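Local coordinates for Two-component sensor histidine kinase (Nostoc sp., PDB 6OZB), which probably senses light as a cyanobacterial phytochrome, its GAF domain holding a bilin chromophore, here phycoerythrobilin, and is thought to signal through a histidine kinase, at residues Thr40-Ile54 and Val65-Leu78. The protein carries 1 engineered substitution. Sequence-based numbering, arbitrary orientation. Where two conformers were deposited one is given.
Sequences TAEVRALLGTDRVMI and VIAESIHENRLPSL. Engineered in segment 65-78: His71 (natural residue Tyr).
Arg51 reaches from strand 51-54 across to the loop that follows strand 65-70, where its guanidinium is clamped between two leucines. Leu78 CD1 sits over the centre of one face, 3.6 Å from Arg51 CZ, and Leu75 CD1 covers the opposite face. The chain runs out extended beside Ile70 and bends only at chi3 (68°), which turns NH1 onto Pro76 O at 2.8 Å, with the oxygen in the guanidinium plane; NH2 is hydrogen-bonded to His169 of the neighbouring strand 161-170. Shortened to an alanine, this side chain would probably leave Pro76 O without this donor and a gap between Leu75 and Leu78. Glu68, lying alongside Met53, holds the same loop as well: OE1 accepts Leu78 N at 2.7 Å and OE2 the hydroxyl of Ser77, both through syn lone pairs.

On the other face of the strands lies helix 40-47. In the conformer given, Thr40 CG2 lies against Ala67 CB and a water joins Thr40 OG1, also bonded to Thr37 O, to Glu68 O. A second water links Ala41 O, Arg44 NE and Ser69 OG. Bent at chi2 and chi3, Arg44 folds back so that NH1 donates to Thr49 O at 2.8 Å, and CB of the engineered His71 lies over one face of the guanidinium, toward its rim.

Between these layers the strands pair antiparallel: Val52 and Ser69 exchange two backbone bonds, His71 N meets Asp50 O, and Ile66 and Ala67 form a classic bulge opposite Ile54. This is a beta hairpin of the GAF-domain sheet, backed by a helix, with Met53 and Leu78 lining the phycoerythrobilin pocket.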
loop_
_atom_site.group_PDB
_atom_site.type_symbol
_atom_site.label_atom_id
_atom_site.label_comp_id
_atom_site.label_asym_id
_atom_site.label_seq_id
_atom_site.Cartn_x
_atom_site.Cartn_y
_atom_site.Cartn_z
ATOM N N THR C 40 -26.985 -5.003 -15.790
ATOM C CA THR C 40 -26.569 -4.744 -14.419
ATOM C C THR C 40 -27.017 -5.866 -13.488
ATOM O O THR C 40 -26.295 -6.221 -12.547
ATOM C CB THR C 40 -27.094 -3.398 -13.900
ATOM O OG1 THR C 40 -28.501 -3.490 -13.648
ATOM C CG2 THR C 40 -26.788 -2.310 -14.917
ATOM N N ALA C 41 -28.172 -6.487 -13.737
ATOM C CA ALA C 41 -28.622 -7.578 -12.853
ATOM C C ALA C 41 -27.716 -8.804 -12.932
ATOM O O ALA C 41 -27.461 -9.481 -11.938
ATOM C CB ALA C 41 -30.061 -7.985 -13.169
ATOM N N GLU C 42 -27.256 -9.108 -14.135
ATOM C CA GLU C 42 -26.367 -10.246 -14.330
ATOM C C GLU C 42 -25.003 -9.918 -13.722
ATOM O O GLU C 42 -24.360 -10.757 -13.122
ATOM C CB GLU C 42 -26.332 -10.568 -15.831
ATOM C CG GLU C 42 -27.716 -11.093 -16.225
ATOM C CD GLU C 42 -27.912 -11.315 -17.704
ATOM O OE1 GLU C 42 -26.995 -10.993 -18.486
ATOM O OE2 GLU C 42 -28.984 -11.854 -18.089
ATOM N N VAL C 43 -24.586 -8.674 -13.813
ATOM C CA VAL C 43 -23.311 -8.305 -13.191
ATOM C C VAL C 43 -23.374 -8.417 -11.669
ATOM O O VAL C 43 -22.435 -8.903 -11.022
ATOM C CB VAL C 43 -22.857 -6.900 -13.621
ATOM C CG1 VAL C 43 -21.606 -6.466 -12.857
ATOM C CG2 VAL C 43 -22.555 -6.922 -15.106
ATOM N N ARG C 44 -24.488 -8.010 -11.078
ATOM C CA ARG C 44 -24.597 -8.053 -9.622
ATOM C C ARG C 44 -24.531 -9.488 -9.160
ATOM O O ARG C 44 -23.878 -9.805 -8.174
ATOM C CB ARG C 44 -25.894 -7.402 -9.136
ATOM C CG ARG C 44 -25.873 -7.050 -7.645
ATOM C CD ARG C 44 -27.195 -7.365 -6.949
ATOM N NE ARG C 44 -27.498 -8.785 -7.037
ATOM C CZ ARG C 44 -26.982 -9.740 -6.266
ATOM N NH1 ARG C 44 -26.090 -9.475 -5.310
ATOM N NH2 ARG C 44 -27.369 -10.993 -6.466
ATOM N N ALA C 45 -25.206 -10.364 -9.896
ATOM C CA ALA C 45 -25.217 -11.764 -9.545
ATOM C C ALA C 45 -23.805 -12.331 -9.610
ATOM O O ALA C 45 -23.413 -13.140 -8.776
ATOM C CB ALA C 45 -26.144 -12.523 -10.462
ATOM N N LEU C 46 -23.032 -11.895 -10.597
ATOM C CA LEU C 46 -21.649 -12.355 -10.735
ATOM C C LEU C 46 -20.772 -11.911 -9.577
ATOM O O LEU C 46 -20.030 -12.699 -9.024
ATOM C CB LEU C 46 -21.046 -11.852 -12.049
ATOM C CG LEU C 46 -19.578 -12.194 -12.294
ATOM C CD1 LEU C 46 -19.398 -13.666 -12.489
ATOM C CD2 LEU C 46 -19.106 -11.447 -13.519
ATOM N N LEU C 47 -20.853 -10.640 -9.216
ATOM C CA LEU C 47 -19.981 -10.084 -8.190
ATOM C C LEU C 47 -20.486 -10.350 -6.784
ATOM O O LEU C 47 -19.702 -10.417 -5.841
ATOM C CB LEU C 47 -19.831 -8.584 -8.400
ATOM C CG LEU C 47 -19.312 -8.099 -9.735
ATOM C CD1 LEU C 47 -19.416 -6.611 -9.765
ATOM C CD2 LEU C 47 -17.879 -8.535 -9.933
ATOM N N GLY C 48 -21.802 -10.510 -6.652
ATOM C CA GLY C 48 -22.408 -10.875 -5.385
ATOM C C GLY C 48 -22.562 -9.742 -4.382
ATOM O O GLY C 48 -22.857 -9.965 -3.205
ATOM N N THR C 49 -22.394 -8.523 -4.851
ATOM C CA THR C 49 -22.427 -7.358 -3.986
ATOM C C THR C 49 -23.842 -6.804 -3.849
ATOM O O THR C 49 -24.732 -7.142 -4.645
ATOM C CB THR C 49 -21.522 -6.295 -4.549
ATOM O OG1 THR C 49 -21.850 -6.136 -5.926
ATOM C CG2 THR C 49 -20.069 -6.713 -4.404
ATOM N N ASP C 50 -24.046 -5.921 -2.874
ATOM C CA ASP C 50 -25.393 -5.467 -2.540
ATOM C C ASP C 50 -26.012 -4.550 -3.580
ATOM O O ASP C 50 -27.218 -4.526 -3.695
ATOM C CB ASP C 50 -25.411 -4.730 -1.209
ATOM C CG ASP C 50 -25.108 -5.622 -0.008
ATOM O OD1 ASP C 50 -25.489 -6.820 0.003
ATOM O OD2 ASP C 50 -24.492 -5.081 0.954
ATOM N N ARG C 51 -25.192 -3.767 -4.291
ATOM C CA ARG C 51 -25.711 -2.764 -5.235
ATOM C C ARG C 51 -24.697 -2.548 -6.343
ATOM O O ARG C 51 -23.546 -2.214 -6.069
ATOM C CB ARG C 51 -26.025 -1.442 -4.504
ATOM C CG ARG C 51 -26.512 -0.270 -5.397
ATOM C CD ARG C 51 -27.078 0.905 -4.581
ATOM N NE ARG C 51 -26.043 1.596 -3.809
ATOM C CZ ARG C 51 -26.272 2.426 -2.799
ATOM N NH1 ARG C 51 -27.508 2.695 -2.395
ATOM N NH2 ARG C 51 -25.244 2.976 -2.164
ATOM N N VAL C 52 -25.124 -2.788 -7.588
ATOM C CA VAL C 52 -24.311 -2.511 -8.772
ATOM C C VAL C 52 -25.080 -1.506 -9.604
ATOM O O VAL C 52 -26.288 -1.633 -9.762
ATOM C CB VAL C 52 -24.011 -3.773 -9.576
ATOM C CG1 VAL C 52 -23.331 -3.461 -10.900
ATOM C CG2 VAL C 52 -23.131 -4.691 -8.744
ATOM N N MET C 53 -24.378 -0.490 -10.093
ATOM C CA MET C 53 -24.993 0.596 -10.867
ATOM C C MET C 53 -24.171 0.914 -12.092
ATOM O O MET C 53 -22.958 0.717 -12.095
ATOM C CB MET C 53 -25.119 1.842 -10.016
ATOM C CG MET C 53 -25.904 1.627 -8.752
ATOM S SD MET C 53 -25.810 3.073 -7.701
ATOM C CE MET C 53 -24.093 3.026 -7.277
ATOM N N ILE C 54 -24.838 1.406 -13.133
ATOM C CA ILE C 54 -24.128 2.042 -14.225
ATOM C C ILE C 54 -24.490 3.524 -14.182
ATOM O O ILE C 54 -25.667 3.908 -14.084
ATOM C CB ILE C 54 -24.453 1.374 -15.568
ATOM C CG1 ILE C 54 -23.840 -0.029 -15.545
ATOM C CG2 ILE C 54 -23.910 2.218 -16.734
ATOM C CD1 ILE C 54 -23.954 -0.796 -16.787
ATOM N N VAL C 65 -27.438 7.926 -12.398
ATOM C CA VAL C 65 -27.530 6.491 -12.290
ATOM C C VAL C 65 -28.619 6.039 -13.251
ATOM O O VAL C 65 -29.791 6.360 -13.064
ATOM C CB VAL C 65 -27.820 6.043 -10.835
ATOM C CG1 VAL C 65 -27.981 4.546 -10.759
ATOM C CG2 VAL C 65 -26.718 6.493 -9.906
ATOM N N ILE C 66 -28.233 5.334 -14.313
ATOM C CA ILE C 66 -29.202 4.962 -15.352
ATOM C C ILE C 66 -29.588 3.498 -15.284
ATOM O O ILE C 66 -30.518 3.078 -15.957
ATOM C CB ILE C 66 -28.692 5.293 -16.767
ATOM C CG1 ILE C 66 -27.347 4.638 -17.060
ATOM C CG2 ILE C 66 -28.612 6.798 -16.919
ATOM C CD1 ILE C 66 -27.055 4.522 -18.572
ATOM N N ALA C 67 -28.858 2.709 -14.495
ATOM C CA ALA C 67 -29.236 1.315 -14.250
ATOM C C ALA C 67 -28.714 0.863 -12.895
ATOM O O ALA C 67 -27.648 1.309 -12.451
ATOM C CB ALA C 67 -28.710 0.416 -15.346
ATOM N N GLU C 68 -29.447 -0.050 -12.268
ATOM C CA GLU C 68 -29.155 -0.460 -10.910
ATOM C C GLU C 68 -29.763 -1.830 -10.604
ATOM O O GLU C 68 -30.901 -2.131 -11.005
ATOM C CB GLU C 68 -29.686 0.594 -9.960
ATOM C CG GLU C 68 -29.608 0.261 -8.486
ATOM C CD GLU C 68 -30.243 1.337 -7.669
ATOM O OE1 GLU C 68 -29.502 2.058 -6.968
ATOM O OE2 GLU C 68 -31.485 1.483 -7.758
ATOM N N SER C 69 -28.996 -2.660 -9.906
ATOM C CA SER C 69 -29.509 -3.906 -9.367
ATOM C C SER C 69 -29.065 -4.053 -7.920
ATOM O O SER C 69 -27.893 -3.898 -7.587
ATOM C CB SER C 69 -29.059 -5.094 -10.249
ATOM O OG SER C 69 -29.504 -6.336 -9.740
ATOM N N ILE C 70 -30.041 -4.293 -7.059
ATOM C CA ILE C 70 -29.815 -4.401 -5.636
ATOM C C ILE C 70 -30.287 -5.754 -5.130
ATOM O O ILE C 70 -31.312 -6.264 -5.551
ATOM C CB ILE C 70 -30.530 -3.261 -4.880
ATOM C CG1 ILE C 70 -29.838 -1.936 -5.244
ATOM C CG2 ILE C 70 -30.520 -3.503 -3.347
ATOM C CD1 ILE C 70 -30.546 -0.701 -4.702
ATOM N N HIS C 71 -29.526 -6.317 -4.206
ATOM C CA HIS C 71 -29.866 -7.579 -3.570
ATOM C C HIS C 71 -30.797 -7.374 -2.376
ATOM O O HIS C 71 -30.387 -6.795 -1.398
ATOM C CB HIS C 71 -28.592 -8.267 -3.074
ATOM C CG HIS C 71 -28.804 -9.657 -2.564
ATOM N ND1 HIS C 71 -29.379 -10.658 -3.319
ATOM C CD2 HIS C 71 -28.561 -10.196 -1.348
ATOM C CE1 HIS C 71 -29.434 -11.767 -2.600
ATOM N NE2 HIS C 71 -28.948 -11.512 -1.400
ATOM N N GLU C 72 -32.026 -7.865 -2.462
ATOM C CA GLU C 72 -32.946 -7.906 -1.315
ATOM C C GLU C 72 -33.123 -6.550 -0.636
ATOM O O GLU C 72 -33.162 -6.470 0.593
ATOM C CB GLU C 72 -32.462 -8.955 -0.302
ATOM C CG GLU C 72 -32.596 -10.358 -0.888
ATOM C CD GLU C 72 -32.043 -11.424 0.015
ATOM O OE1 GLU C 72 -31.293 -11.088 0.954
ATOM O OE2 GLU C 72 -32.359 -12.605 -0.227
ATOM N N ASN C 73 -33.232 -5.497 -1.446
ATOM C CA ASN C 73 -33.440 -4.143 -0.920
ATOM C C ASN C 73 -32.434 -3.787 0.147
ATOM O O ASN C 73 -32.754 -3.064 1.084
ATOM C CB ASN C 73 -34.861 -3.971 -0.359
ATOM C CG ASN C 73 -35.914 -4.153 -1.416
ATOM O OD1 ASN C 73 -35.873 -3.499 -2.463
ATOM N ND2 ASN C 73 -36.854 -5.040 -1.168
ATOM N N ARG C 74 -31.211 -4.281 0.040
ATOM C CA ARG C 74 -30.315 -4.129 1.176
ATOM C C ARG C 74 -29.862 -2.696 1.338
ATOM O O ARG C 74 -29.670 -2.238 2.465
ATOM C CB ARG C 74 -29.061 -4.999 1.017
ATOM C CG ARG C 74 -27.992 -4.751 2.090
ATOM C CD ARG C 74 -28.440 -5.209 3.497
ATOM N NE ARG C 74 -27.447 -4.904 4.542
ATOM C CZ ARG C 74 -27.281 -3.717 5.122
ATOM N NH1 ARG C 74 -28.042 -2.686 4.778
ATOM N NH2 ARG C 74 -26.351 -3.561 6.051
ATOM N N LEU C 75 -29.779 -1.975 0.224
ATOM C CA LEU C 75 -29.459 -0.547 0.248
ATOM C C LEU C 75 -30.506 0.181 -0.566
ATOM O O LEU C 75 -31.161 -0.433 -1.399
ATOM C CB LEU C 75 -28.069 -0.300 -0.321
ATOM C CG LEU C 75 -26.904 -0.727 0.581
ATOM C CD1 LEU C 75 -25.577 -0.546 -0.181
ATOM C CD2 LEU C 75 -26.869 0.040 1.884
ATOM N N PRO C 76 -30.710 1.475 -0.303
ATOM C CA PRO C 76 -31.725 2.206 -1.061
ATOM C C PRO C 76 -31.381 2.336 -2.522
ATOM O O PRO C 76 -30.229 2.261 -2.930
ATOM C CB PRO C 76 -31.738 3.596 -0.403
ATOM C CG PRO C 76 -31.076 3.425 0.886
ATOM C CD PRO C 76 -30.100 2.314 0.745
ATOM N N SER C 77 -32.414 2.584 -3.305
ATOM C CA SER C 77 -32.258 2.727 -4.742
ATOM C C SER C 77 -31.790 4.125 -5.113
ATOM O O SER C 77 -32.322 5.135 -4.609
ATOM C CB SER C 77 -33.570 2.427 -5.444
ATOM O OG SER C 77 -33.442 2.739 -6.820
ATOM N N LEU C 78 -30.764 4.181 -5.953
ATOM C CA LEU C 78 -30.237 5.457 -6.432
ATOM C C LEU C 78 -30.596 5.665 -7.899
ATOM O O LEU C 78 -30.213 6.673 -8.484
ATOM C CB LEU C 78 -28.713 5.517 -6.254
ATOM C CG LEU C 78 -28.172 5.258 -4.852
ATOM C CD1 LEU C 78 -26.654 5.403 -4.794
ATOM C CD2 LEU C 78 -28.811 6.189 -3.851
HETATM O O HOH W 1 -31.402 -3.953 -13.463
HETATM O O HOH W 2 -28.870 -9.459 -9.618
#